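Non-ribosomal peptide synthetase (Methanobrevibacter ruminantium, PDB 6VTJ) probably releases its peptide product by NAD(P)H-dependent reduction of the thioester carried on the phosphopantetheine arm of its own carrier domain. Local coordinates at residues 135-140 against 175-180; 139-144 against 322-327; 161-166 against 170-175; 374-379 against 384-389. All coordinates share one frame; numbering follows the deposited sequence.

Interaction 1. Residues 135-140 against 175-180; sequences TGFLGI and NDYFDE
Ile-140 meets two aromatic rings at once, Tyr-177 with its methyl branch and Phe-178 with its methylene. Ile-140 CG2 sits over one face of the Tyr-177 ring, 3.9 Å from the ring centroid and a little off centre toward the CD2 side, a CH-pi contact. Ile-140 CG1 reaches Phe-178 CZ at 3.7 Å, and the edge of that same ring turns to the backbone: Phe-178 CZ lies 3.5 Å from Ile-140 O, with the oxygen in the ring plane. Beta-branching gives Ile-140 two arms from one CB, and with CG1 anti to the backbone N (chi1 -165°) CG2 can lie on Tyr-177 while CG1 meets Phe-178. Phe-137 adds a looser touch, its CD1 4.0 Å from Tyr-177 CE1, the two side chains crossing at about a right angle.

The far end of Tyr-177 is polar and well supplied. Tyr-177 OH and a water are hydrogen-bonded at 2.6 Å. That water donates to Thr-135 O at 2.9 Å, and the hydroxyl also bonds to the backbone N of Lys-332. Tyrosine suits the place because its ring packs on the isoleucine while its hydroxyl is linked through the water to the loop before helix 137-149. Farther out, His-141 packs against both Phe-137 and Tyr-177, and Val-173 and Met-174 extend the cover of Ile-140.

Thr-135, Gly-136 and Gly-139 belong to a TGATGFLG sequence, the glycine-rich turn between first strand and first helix of a Rossmann fold, which in relatives binds the dinucleotide; here helix 166-177 packs beside it.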
loop_
_atom_site.group_PDB
_atom_site.type_symbol
_atom_site.label_atom_id
_atom_site.label_comp_id
_atom_site.label_asym_id
_atom_site.label_seq_id
_atom_site.Cartn_x
_atom_site.Cartn_y
_atom_site.Cartn_z
ATOM N N THR A 135 11.711 -6.297 -7.291
ATOM C CA THR A 135 12.455 -5.044 -7.265
ATOM C C THR A 135 11.820 -3.986 -6.382
ATOM O O THR A 135 12.408 -2.911 -6.215
ATOM C CB THR A 135 12.602 -4.464 -8.676
ATOM O OG1 THR A 135 11.306 -4.260 -9.253
ATOM C CG2 THR A 135 13.375 -5.416 -9.537
ATOM N N GLY A 136 10.625 -4.235 -5.848
ATOM C CA GLY A 136 10.024 -3.296 -4.930
ATOM C C GLY A 136 10.553 -3.526 -3.539
ATOM O O GLY A 136 11.283 -4.483 -3.277
ATOM N N PHE A 137 10.155 -2.628 -2.627
ATOM C CA PHE A 137 10.646 -2.659 -1.248
ATOM C C PHE A 137 10.350 -3.998 -0.575
ATOM O O PHE A 137 11.235 -4.609 0.039
ATOM C CB PHE A 137 10.012 -1.510 -0.456
ATOM C CG PHE A 137 10.564 -1.326 0.931
ATOM C CD1 PHE A 137 11.927 -1.368 1.166
ATOM C CD2 PHE A 137 9.716 -1.050 1.996
ATOM C CE1 PHE A 137 12.436 -1.175 2.465
ATOM C CE2 PHE A 137 10.210 -0.865 3.299
ATOM C CZ PHE A 137 11.567 -0.915 3.528
ATOM N N LEU A 138 9.105 -4.461 -0.659
ATOM C CA LEU A 138 8.764 -5.732 -0.038
ATOM C C LEU A 138 9.423 -6.897 -0.776
ATOM O O LEU A 138 10.069 -7.746 -0.150
ATOM C CB LEU A 138 7.245 -5.898 0.017
ATOM C CG LEU A 138 6.767 -7.231 0.610
ATOM C CD1 LEU A 138 7.401 -7.535 2.012
ATOM C CD2 LEU A 138 5.253 -7.258 0.678
ATOM N N GLY A 139 9.322 -6.912 -2.111
ATOM C CA GLY A 139 9.768 -8.067 -2.883
ATOM C C GLY A 139 11.239 -8.398 -2.710
ATOM O O GLY A 139 11.612 -9.577 -2.622
ATOM N N ILE A 140 12.096 -7.370 -2.665
ATOM C CA ILE A 140 13.530 -7.586 -2.490
ATOM C C ILE A 140 13.813 -8.228 -1.144
ATOM O O ILE A 140 14.724 -9.058 -1.010
ATOM C CB ILE A 140 14.298 -6.254 -2.664
ATOM C CG1 ILE A 140 15.781 -6.512 -2.853
ATOM C CG2 ILE A 140 14.097 -5.295 -1.486
ATOM C CD1 ILE A 140 16.080 -7.340 -4.052
ATOM N N ASN A 175 22.278 -5.443 -4.842
ATOM C CA ASN A 175 23.415 -4.733 -4.257
ATOM C C ASN A 175 22.999 -3.395 -3.653
ATOM O O ASN A 175 23.613 -2.936 -2.685
ATOM C CB ASN A 175 24.499 -4.528 -5.311
ATOM C CG ASN A 175 25.241 -5.807 -5.632
ATOM O OD1 ASN A 175 25.463 -6.655 -4.759
ATOM N ND2 ASN A 175 25.633 -5.952 -6.888
ATOM N N ASP A 176 21.974 -2.757 -4.217
ATOM C CA ASP A 176 21.418 -1.545 -3.621
ATOM C C ASP A 176 20.967 -1.769 -2.182
ATOM O O ASP A 176 21.178 -0.909 -1.317
ATOM C CB ASP A 176 20.237 -1.063 -4.459
ATOM C CG ASP A 176 20.523 0.217 -5.164
ATOM O OD1 ASP A 176 21.571 0.815 -4.845
ATOM O OD2 ASP A 176 19.713 0.621 -6.036
ATOM N N TYR A 177 20.312 -2.903 -1.913
ATOM C CA TYR A 177 19.666 -3.113 -0.619
ATOM C C TYR A 177 20.481 -3.936 0.374
ATOM O O TYR A 177 20.206 -3.873 1.576
ATOM C CB TYR A 177 18.310 -3.805 -0.815
ATOM C CG TYR A 177 17.176 -2.867 -1.179
ATOM C CD1 TYR A 177 16.574 -2.072 -0.213
ATOM C CD2 TYR A 177 16.700 -2.785 -2.489
ATOM C CE1 TYR A 177 15.529 -1.209 -0.537
ATOM C CE2 TYR A 177 15.657 -1.933 -2.821
ATOM C CZ TYR A 177 15.075 -1.147 -1.834
ATOM O OH TYR A 177 14.036 -0.293 -2.139
ATOM N N PHE A 178 21.437 -4.738 -0.077
ATOM C CA PHE A 178 22.062 -5.713 0.803
ATOM C C PHE A 178 23.518 -5.368 1.065
ATOM O O PHE A 178 24.240 -4.915 0.166
ATOM C CB PHE A 178 22.019 -7.132 0.237
ATOM C CG PHE A 178 20.657 -7.620 -0.126
ATOM C CD1 PHE A 178 19.511 -6.999 0.359
ATOM C CD2 PHE A 178 20.526 -8.738 -0.950
ATOM C CE1 PHE A 178 18.262 -7.459 0.023
ATOM C CE2 PHE A 178 19.270 -9.215 -1.292
ATOM C CZ PHE A 178 18.132 -8.557 -0.804
ATOM N N ASP A 179 23.932 -5.633 2.305
ATOM C CA ASP A 179 25.347 -5.706 2.649
ATOM C C ASP A 179 25.999 -6.926 2.013
ATOM O O ASP A 179 27.036 -6.806 1.348
ATOM C CB ASP A 179 25.511 -5.753 4.167
ATOM C CG ASP A 179 25.086 -4.467 4.844
ATOM O OD1 ASP A 179 25.342 -3.375 4.279
ATOM O OD2 ASP A 179 24.493 -4.560 5.945
ATOM N N GLU A 180 25.408 -8.109 2.216
ATOM C CA GLU A 180 25.871 -9.312 1.536
ATOM C C GLU A 180 25.765 -9.149 0.030
ATOM O O GLU A 180 24.809 -8.558 -0.488
ATOM C CB GLU A 180 25.040 -10.542 1.922
ATOM C CG GLU A 180 25.001 -10.899 3.365
ATOM C CD GLU A 180 23.700 -10.487 3.970
ATOM O OE1 GLU A 180 23.253 -9.373 3.638
ATOM O OE2 GLU A 180 23.122 -11.258 4.754
HETATM O O HOH W 1 12.680 -0.740 -4.310
#

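Interaction 2. Residues 139-144 against 322-327; sequences GIHILY and MSRYSD
His-141 presents the NE2 corner of its ring to Arg-324, lying against the bend where the arginine chain turns from its methylenes into the guanidinium. Arg-324 NH1 donates to His-141 NE2 across 2.9 Å, with an N-H...N angle of 149°, so the bond is sound but not straight. The two flat groups meet edge to edge rather than stacked, their planes 63° apart. Beside the hydrogen bond the aliphatic part of the arginine closes in too: Arg-324 CD is 3.4 Å from His-141 NE2. The chain is bent at chi3 (-68°), and this kink brings both CD and NH1 to the same ring nitrogen.

The other side of the guanidinium is held by Asp-327 in a side-on, two-point salt bridge. Arg-324 NE reaches Asp-327 OD1 at 2.8 Å, and Arg-324 NH2 reaches Asp-327 OD2 at the same 2.8 Å, the latter on the syn lone pair of its oxygen. Asp-327 OD1 takes a further bond from the backbone N of Val-329, while Arg-324 NH1 also donates to Tyr-177 O. An arginine suits this buried spot because it can serve a carboxylate, a carbonyl and an imidazole together.

On the helix side, His-141 ND1 is hydrogen-bonded to Phe-137 O, one turn back. With a carbonyl at ND1 and an N-H donor at NE2, the ring is most simply read as neutral, its proton on ND1, and the buried charge of Arg-324 is then probably balanced chiefly by Asp-327 while the histidine ties that ion pair to helix 137-149.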
loop_
_atom_site.group_PDB
_atom_site.type_symbol
_atom_site.label_atom_id
_atom_site.label_comp_id
_atom_site.label_asym_id
_atom_site.label_seq_id
_atom_site.Cartn_x
_atom_site.Cartn_y
_atom_site.Cartn_z
ATOM N N GLY A 139 9.322 -6.912 -2.111
ATOM C CA GLY A 139 9.768 -8.067 -2.883
ATOM C C GLY A 139 11.239 -8.398 -2.710
ATOM O O GLY A 139 11.612 -9.577 -2.622
ATOM N N ILE A 140 12.096 -7.370 -2.665
ATOM C CA ILE A 140 13.530 -7.586 -2.490
ATOM C C ILE A 140 13.813 -8.228 -1.144
ATOM O O ILE A 140 14.724 -9.058 -1.010
ATOM C CB ILE A 140 14.298 -6.254 -2.664
ATOM C CG1 ILE A 140 15.781 -6.512 -2.853
ATOM C CG2 ILE A 140 14.097 -5.295 -1.486
ATOM C CD1 ILE A 140 16.080 -7.340 -4.052
ATOM N N HIS A 141 13.032 -7.882 -0.133
ATOM C CA HIS A 141 13.282 -8.449 1.180
ATOM C C HIS A 141 12.696 -9.836 1.325
ATOM O O HIS A 141 13.243 -10.652 2.073
ATOM C CB HIS A 141 12.750 -7.497 2.236
ATOM C CG HIS A 141 13.628 -6.305 2.426
ATOM N ND1 HIS A 141 13.381 -5.096 1.815
ATOM C CD2 HIS A 141 14.788 -6.156 3.110
ATOM C CE1 HIS A 141 14.333 -4.237 2.149
ATOM N NE2 HIS A 141 15.206 -4.861 2.921
ATOM N N ILE A 142 11.601 -10.131 0.612
ATOM C CA ILE A 142 11.170 -11.524 0.489
ATOM C C ILE A 142 12.271 -12.359 -0.163
ATOM O O ILE A 142 12.556 -13.476 0.270
ATOM C CB ILE A 142 9.850 -11.634 -0.294
ATOM C CG1 ILE A 142 8.691 -10.980 0.485
ATOM C CG2 ILE A 142 9.567 -13.109 -0.646
ATOM C CD1 ILE A 142 7.348 -10.950 -0.254
ATOM N N LEU A 143 12.913 -11.828 -1.208
ATOM C CA LEU A 143 13.987 -12.575 -1.857
ATOM C C LEU A 143 15.164 -12.763 -0.902
ATOM O O LEU A 143 15.743 -13.857 -0.804
ATOM C CB LEU A 143 14.426 -11.851 -3.129
ATOM C CG LEU A 143 15.781 -12.221 -3.735
ATOM C CD1 LEU A 143 15.750 -13.672 -4.168
ATOM C CD2 LEU A 143 16.106 -11.324 -4.917
ATOM N N TYR A 144 15.538 -11.698 -0.204
ATOM C CA TYR A 144 16.571 -11.788 0.824
ATOM C C TYR A 144 16.274 -12.897 1.829
ATOM O O TYR A 144 17.096 -13.796 2.039
ATOM C CB TYR A 144 16.691 -10.449 1.533
ATOM C CG TYR A 144 17.796 -10.400 2.555
ATOM C CD1 TYR A 144 19.123 -10.304 2.159
ATOM C CD2 TYR A 144 17.514 -10.442 3.914
ATOM C CE1 TYR A 144 20.138 -10.258 3.076
ATOM C CE2 TYR A 144 18.524 -10.391 4.844
ATOM C CZ TYR A 144 19.841 -10.295 4.419
ATOM O OH TYR A 144 20.869 -10.250 5.334
ATOM N N MET A 322 7.622 -0.505 6.946
ATOM C CA MET A 322 8.621 0.440 7.435
ATOM C C MET A 322 10.033 -0.144 7.332
ATOM O O MET A 322 10.243 -1.291 6.927
ATOM C CB MET A 322 8.288 0.850 8.874
ATOM C CG MET A 322 7.146 1.879 8.928
ATOM S SD MET A 322 7.671 3.491 8.307
ATOM C CE MET A 322 6.825 3.692 6.715
ATOM N N SER A 323 11.002 0.671 7.737
ATOM C CA SER A 323 12.418 0.371 7.553
ATOM C C SER A 323 12.845 -0.878 8.314
ATOM O O SER A 323 12.252 -1.251 9.337
ATOM C CB SER A 323 13.262 1.555 8.024
ATOM O OG SER A 323 12.661 2.752 7.595
ATOM N N ARG A 324 13.911 -1.505 7.808
ATOM C CA ARG A 324 14.462 -2.708 8.425
ATOM C C ARG A 324 14.715 -2.497 9.907
ATOM O O ARG A 324 15.202 -1.442 10.336
ATOM C CB ARG A 324 15.771 -3.131 7.752
ATOM C CG ARG A 324 15.588 -3.710 6.369
ATOM C CD ARG A 324 16.751 -4.584 5.956
ATOM N NE ARG A 324 17.995 -3.836 5.738
ATOM C CZ ARG A 324 18.541 -3.619 4.543
ATOM N NH1 ARG A 324 17.938 -4.068 3.453
ATOM N NH2 ARG A 324 19.687 -2.944 4.431
ATOM N N TYR A 325 14.372 -3.520 10.683
ATOM C CA TYR A 325 14.698 -3.522 12.103
ATOM C C TYR A 325 16.206 -3.531 12.328
ATOM O O TYR A 325 16.715 -2.860 13.242
ATOM C CB TYR A 325 14.055 -4.735 12.773
ATOM C CG TYR A 325 14.280 -4.773 14.265
ATOM C CD1 TYR A 325 13.633 -3.870 15.103
ATOM C CD2 TYR A 325 15.141 -5.700 14.841
ATOM C CE1 TYR A 325 13.839 -3.897 16.491
ATOM C CE2 TYR A 325 15.349 -5.737 16.226
ATOM C CZ TYR A 325 14.696 -4.843 17.041
ATOM O OH TYR A 325 14.895 -4.882 18.407
ATOM N N SER A 326 16.941 -4.262 11.483
ATOM C CA SER A 326 18.358 -4.483 11.741
ATOM C C SER A 326 19.151 -3.195 11.614
ATOM O O SER A 326 19.955 -2.870 12.488
ATOM C CB SER A 326 18.913 -5.548 10.792
ATOM O OG SER A 326 18.722 -5.190 9.425
ATOM N N ASP A 327 18.921 -2.433 10.549
ATOM C CA ASP A 327 19.783 -1.293 10.252
ATOM C C ASP A 327 19.045 -0.031 9.824
ATOM O O ASP A 327 19.708 0.938 9.426
ATOM C CB ASP A 327 20.789 -1.669 9.150
ATOM C CG ASP A 327 20.111 -2.146 7.864
ATOM O OD1 ASP A 327 18.856 -2.031 7.716
ATOM O OD2 ASP A 327 20.849 -2.661 6.990
#

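Interaction 3. Residues 161-166 against 170-175; sequences GKFDSC and LIDVMN
The Phe-163 ring meets Asp-172 at its edge, not over a face. Phe-163 CZ stands 3.4 Å from Asp-172 OD2, which lies near the ring plane, while the ring and carboxylate planes are turned 41° apart. Asp-172 CB, displaced to one side of the ring plane, comes within 3.7 Å of Phe-163 CE2. The extended first torsion of Asp-172 (chi1 -177°) swings the carboxylate out until OD2 comes up to the CZ corner, the two side chains crossing at about a right angle. Cutting Phe-163 back to an alanine is likely to leave the Asp-172 methylene without its apolar cover on this side.

Close by, the chain enters helix 166-177. Leu-170 N donates to Cys-166 O at 2.9 Å and 171°, the first-turn bond of the helix. Ser-165 occupies the N-cap, its OG accepting from the backbone N of Glu-168, a task for which a short hydroxyl is well suited. Cys-166 and Leu-170 turn inward to Leu-158 of the neighbouring strand.

Aromatic C-H edges carry a slight positive charge, so the approach of a carboxylate oxygen to Phe-163 is probably mildly favourable, a weak electrostatic touch that lays the loop lightly on the helix.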
loop_
_atom_site.group_PDB
_atom_site.type_symbol
_atom_site.label_atom_id
_atom_site.label_comp_id
_atom_site.label_asym_id
_atom_site.label_seq_id
_atom_site.Cartn_x
_atom_site.Cartn_y
_atom_site.Cartn_z
ATOM N N GLY A 161 13.799 -2.951 -17.647
ATOM C CA GLY A 161 13.920 -1.539 -17.322
ATOM C C GLY A 161 15.016 -0.861 -18.129
ATOM O O GLY A 161 15.165 -1.074 -19.339
ATOM N N LYS A 162 15.814 -0.049 -17.440
ATOM C CA LYS A 162 16.933 0.661 -18.043
ATOM C C LYS A 162 18.178 -0.201 -18.207
ATOM O O LYS A 162 19.247 0.346 -18.509
ATOM C CB LYS A 162 17.271 1.894 -17.205
ATOM N N PHE A 163 18.064 -1.520 -18.034
ATOM C CA PHE A 163 19.199 -2.430 -18.025
ATOM C C PHE A 163 19.225 -3.289 -19.278
ATOM O O PHE A 163 18.218 -3.458 -19.965
ATOM C CB PHE A 163 19.168 -3.332 -16.785
ATOM C CG PHE A 163 19.490 -2.605 -15.511
ATOM C CD1 PHE A 163 18.513 -1.865 -14.854
ATOM C CD2 PHE A 163 20.769 -2.627 -14.987
ATOM C CE1 PHE A 163 18.803 -1.179 -13.677
ATOM C CE2 PHE A 163 21.064 -1.939 -13.806
ATOM C CZ PHE A 163 20.073 -1.208 -13.159
ATOM N N ASP A 164 20.405 -3.849 -19.556
ATOM C CA ASP A 164 20.565 -4.715 -20.717
ATOM C C ASP A 164 19.776 -6.010 -20.584
ATOM O O ASP A 164 19.440 -6.632 -21.600
ATOM C CB ASP A 164 22.047 -5.021 -20.930
ATOM C CG ASP A 164 22.811 -3.832 -21.513
ATOM O OD1 ASP A 164 22.298 -3.183 -22.454
ATOM O OD2 ASP A 164 23.923 -3.542 -21.019
ATOM N N SER A 165 19.475 -6.421 -19.357
ATOM C CA SER A 165 18.776 -7.669 -19.088
ATOM C C SER A 165 18.142 -7.556 -17.718
ATOM O O SER A 165 18.601 -6.797 -16.862
ATOM C CB SER A 165 19.719 -8.868 -19.106
ATOM O OG SER A 165 20.680 -8.726 -18.069
ATOM N N CYS A 166 17.090 -8.340 -17.509
ATOM C CA CYS A 166 16.493 -8.335 -16.185
ATOM C C CYS A 166 17.452 -8.901 -15.142
ATOM O O CYS A 166 17.351 -8.548 -13.960
ATOM C CB CYS A 166 15.178 -9.104 -16.227
ATOM S SG CYS A 166 15.401 -10.837 -16.544
ATOM N N LEU A 170 18.057 -6.999 -11.575
ATOM C CA LEU A 170 17.893 -7.645 -10.276
ATOM C C LEU A 170 19.191 -7.614 -9.475
ATOM O O LEU A 170 19.169 -7.353 -8.267
ATOM C CB LEU A 170 17.405 -9.083 -10.433
ATOM C CG LEU A 170 17.160 -9.785 -9.091
ATOM C CD1 LEU A 170 15.883 -9.257 -8.435
ATOM C CD2 LEU A 170 17.095 -11.281 -9.264
ATOM N N ILE A 171 20.335 -7.853 -10.131
ATOM C CA ILE A 171 21.609 -7.815 -9.414
ATOM C C ILE A 171 21.872 -6.421 -8.851
ATOM O O ILE A 171 22.361 -6.264 -7.719
ATOM C CB ILE A 171 22.751 -8.272 -10.335
ATOM C CG1 ILE A 171 22.691 -9.786 -10.518
ATOM C CG2 ILE A 171 24.084 -7.857 -9.749
ATOM C CD1 ILE A 171 23.741 -10.339 -11.449
ATOM N N ASP A 172 21.529 -5.389 -9.619
ATOM C CA ASP A 172 21.768 -4.025 -9.163
ATOM C C ASP A 172 20.895 -3.679 -7.967
ATOM O O ASP A 172 21.361 -3.041 -7.017
ATOM C CB ASP A 172 21.514 -3.031 -10.296
ATOM C CG ASP A 172 21.826 -1.615 -9.883
ATOM O OD1 ASP A 172 22.978 -1.363 -9.469
ATOM O OD2 ASP A 172 20.917 -0.764 -9.919
ATOM N N VAL A 173 19.624 -4.081 -7.999
ATOM C CA VAL A 173 18.743 -3.832 -6.857
ATOM C C VAL A 173 19.230 -4.595 -5.627
ATOM O O VAL A 173 19.236 -4.064 -4.500
ATOM C CB VAL A 173 17.298 -4.212 -7.223
ATOM C CG1 VAL A 173 16.365 -4.018 -6.020
ATOM C CG2 VAL A 173 16.842 -3.429 -8.438
ATOM N N MET A 174 19.650 -5.851 -5.823
ATOM C CA MET A 174 20.165 -6.652 -4.717
ATOM C C MET A 174 21.335 -5.955 -4.041
ATOM O O MET A 174 21.398 -5.872 -2.807
ATOM C CB MET A 174 20.588 -8.034 -5.215
ATOM C CG MET A 174 19.444 -9.006 -5.442
ATOM S SD MET A 174 20.038 -10.458 -6.329
ATOM C CE MET A 174 20.961 -11.214 -4.981
ATOM N N ASN A 175 22.278 -5.443 -4.842
ATOM C CA ASN A 175 23.415 -4.733 -4.257
ATOM C C ASN A 175 22.999 -3.395 -3.653
ATOM O O ASN A 175 23.613 -2.936 -2.685
ATOM C CB ASN A 175 24.499 -4.528 -5.311
ATOM C CG ASN A 175 25.241 -5.807 -5.632
ATOM O OD1 ASN A 175 25.463 -6.655 -4.759
ATOM N ND2 ASN A 175 25.633 -5.952 -6.888
#

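Interaction 4. Residues 374-379 against 384-389; sequences LALSKT and RVFHCM
Leu-376 O is gripped twice by Thr-379, once by the hydroxyl and once by the backbone. OG1 of Thr-379 donates to Leu-376 O at 2.8 Å, in the carbonyl plane, and Thr-379 N reaches the same oxygen at 3.2 Å, closing a type I beta turn from Leu-376 to Thr-379. The hydroxyl can reach back because it takes the position between backbone N and carbonyl carbon (chi1 57°), which also brings it to the strand: Thr-379 OG1 lies 3.1 Å from Phe-386 CZ, with the methyl CG2 flanking the same ring carbon. Threonine thus serves both as donor and as packing surface.

Over one face of the Phe-386 ring lies Leu-376 CD2, 4.0 Å from the centroid and shifted toward CD1, a CH-pi contact. The other methyl, Leu-376 CD1, reaches past the ring and settles 3.9 Å from Cys-388 SG, so the forked leucine spans two strand residues that face the helix. Helix 456-464 covers Phe-386 and Leu-376 further through Ile-461. A serine in place of Phe-386 would remove the face on which Leu-376 lies, and is likely to open a gap next to Leu-376 CD2 and beside the Thr-379 methyl.

Lys-378 NZ, at the outer side of the turn, reaches Leu-374 O and a salt bridge with Glu-150. Between the two segments, however, the join is apolar: the carbonyl of Leu-376, near a ring that offers it no strong donor, is satisfied by Thr-379 of its own segment.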
loop_
_atom_site.group_PDB
_atom_site.type_symbol
_atom_site.label_atom_id
_atom_site.label_comp_id
_atom_site.label_asym_id
_atom_site.label_seq_id
_atom_site.Cartn_x
_atom_site.Cartn_y
_atom_site.Cartn_z
ATOM N N LEU A 374 7.034 -15.512 4.599
ATOM C CA LEU A 374 7.572 -16.840 4.355
ATOM C C LEU A 374 7.036 -17.854 5.356
ATOM O O LEU A 374 6.782 -19.007 4.994
ATOM C CB LEU A 374 9.096 -16.796 4.389
ATOM C CG LEU A 374 9.693 -16.052 3.205
ATOM C CD1 LEU A 374 11.211 -16.224 3.197
ATOM C CD2 LEU A 374 9.084 -16.529 1.888
ATOM N N ALA A 375 6.845 -17.454 6.622
ATOM C CA ALA A 375 6.312 -18.406 7.606
ATOM C C ALA A 375 4.852 -18.725 7.334
ATOM O O ALA A 375 4.440 -19.889 7.384
ATOM C CB ALA A 375 6.475 -17.864 9.032
ATOM N N LEU A 376 4.037 -17.699 7.079
ATOM C CA LEU A 376 2.615 -17.921 6.876
ATOM C C LEU A 376 2.334 -18.684 5.592
ATOM O O LEU A 376 1.294 -19.341 5.500
ATOM C CB LEU A 376 1.867 -16.585 6.896
ATOM C CG LEU A 376 1.975 -15.888 8.262
ATOM C CD1 LEU A 376 1.503 -14.432 8.214
ATOM C CD2 LEU A 376 1.225 -16.670 9.347
ATOM N N SER A 377 3.249 -18.644 4.611
ATOM C CA SER A 377 3.021 -19.395 3.381
ATOM C C SER A 377 3.015 -20.908 3.619
ATOM O O SER A 377 2.477 -21.645 2.788
ATOM C CB SER A 377 4.078 -19.011 2.340
ATOM O OG SER A 377 4.014 -17.603 2.054
ATOM N N LYS A 378 3.567 -21.382 4.744
ATOM C CA LYS A 378 3.634 -22.811 5.057
ATOM C C LYS A 378 2.474 -23.314 5.928
ATOM O O LYS A 378 2.451 -24.506 6.269
ATOM C CB LYS A 378 4.960 -23.141 5.758
ATOM C CG LYS A 378 6.265 -22.686 5.062
ATOM C CD LYS A 378 7.457 -23.127 5.941
ATOM C CE LYS A 378 8.820 -22.674 5.435
ATOM N NZ LYS A 378 9.044 -21.239 5.733
ATOM N N THR A 379 1.516 -22.453 6.294
ATOM C CA THR A 379 0.387 -22.858 7.133
ATOM C C THR A 379 -0.533 -23.839 6.381
ATOM O O THR A 379 -0.464 -23.945 5.155
ATOM C CB THR A 379 -0.391 -21.621 7.589
ATOM O OG1 THR A 379 -0.825 -20.860 6.457
ATOM C CG2 THR A 379 0.482 -20.726 8.523
ATOM N N ARG A 384 -6.226 -19.477 5.375
ATOM C CA ARG A 384 -6.182 -18.760 4.107
ATOM C C ARG A 384 -5.869 -17.272 4.205
ATOM O O ARG A 384 -5.339 -16.712 3.243
ATOM C CB ARG A 384 -7.508 -18.945 3.367
ATOM C CG ARG A 384 -7.602 -20.306 2.664
ATOM C CD ARG A 384 -8.931 -20.481 1.879
ATOM N NE ARG A 384 -9.028 -21.845 1.370
ATOM C CZ ARG A 384 -9.679 -22.849 1.973
ATOM N NH1 ARG A 384 -10.329 -22.655 3.116
ATOM N NH2 ARG A 384 -9.680 -24.058 1.425
ATOM N N VAL A 385 -6.157 -16.606 5.319
ATOM C CA VAL A 385 -6.081 -15.151 5.374
ATOM C C VAL A 385 -5.374 -14.741 6.653
ATOM O O VAL A 385 -5.687 -15.245 7.736
ATOM C CB VAL A 385 -7.473 -14.496 5.300
ATOM C CG1 VAL A 385 -7.353 -12.997 5.524
ATOM C CG2 VAL A 385 -8.145 -14.774 3.952
ATOM N N PHE A 386 -4.421 -13.834 6.537
ATOM C CA PHE A 386 -3.650 -13.428 7.700
ATOM C C PHE A 386 -3.521 -11.912 7.751
ATOM O O PHE A 386 -3.603 -11.230 6.722
ATOM C CB PHE A 386 -2.278 -14.067 7.687
ATOM C CG PHE A 386 -2.317 -15.556 7.584
ATOM C CD1 PHE A 386 -2.438 -16.339 8.722
ATOM C CD2 PHE A 386 -2.236 -16.172 6.351
ATOM C CE1 PHE A 386 -2.476 -17.711 8.620
ATOM C CE2 PHE A 386 -2.286 -17.555 6.245
ATOM C CZ PHE A 386 -2.401 -18.318 7.378
ATOM N N HIS A 387 -3.354 -11.403 8.975
ATOM C CA HIS A 387 -3.117 -9.993 9.272
ATOM C C HIS A 387 -1.679 -9.862 9.771
ATOM O O HIS A 387 -1.404 -9.900 10.974
ATOM C CB HIS A 387 -4.133 -9.491 10.276
ATOM C CG HIS A 387 -5.517 -9.403 9.707
ATOM N ND1 HIS A 387 -6.616 -9.040 10.454
ATOM C CD2 HIS A 387 -5.972 -9.625 8.451
ATOM C CE1 HIS A 387 -7.688 -9.043 9.683
ATOM N NE2 HIS A 387 -7.325 -9.397 8.464
ATOM N N CYS A 388 -0.755 -9.702 8.826
ATOM C CA CYS A 388 0.668 -9.821 9.109
ATOM C C CYS A 388 1.236 -8.416 9.311
ATOM O O CYS A 388 1.760 -7.801 8.383
ATOM C CB CYS A 388 1.354 -10.573 7.976
ATOM S SG CYS A 388 3.103 -10.916 8.246
ATOM N N MET A 389 1.139 -7.919 10.540
ATOM C CA MET A 389 1.608 -6.593 10.895
ATOM C C MET A 389 2.023 -6.581 12.357
ATOM O O MET A 389 1.504 -7.347 13.177
ATOM C CB MET A 389 0.538 -5.520 10.637
ATOM C CG MET A 389 -0.842 -5.833 11.205
ATOM S SD MET A 389 -2.133 -4.845 10.382
ATOM C CE MET A 389 -1.872 -3.232 11.128
#

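In the fold
Interactions 1 and 2 start from helix 137-149, share Gly-139 and Ile-140, and have centres about 7 Å apart; Tyr-177 O meeting Arg-324 NH1 and Glu-180 OE2 meeting Tyr-144 OH join them. Interaction 3 falls within the span bounded by interaction 1, their centres about 11 Å apart, on the same helix 166-177, with Ile-140 packing on Val-173 and Met-174. Interaction 4 comes last in the chain, its centre about 17 Å from that of interaction 2 and 29 Å from that of interaction 3, where helix 366-376 packs on strand 385-388. Together they follow the helices that flank the mixed sheet of the reductase domain, from the glycine-rich turn and helix 137-149 to strand 385-388.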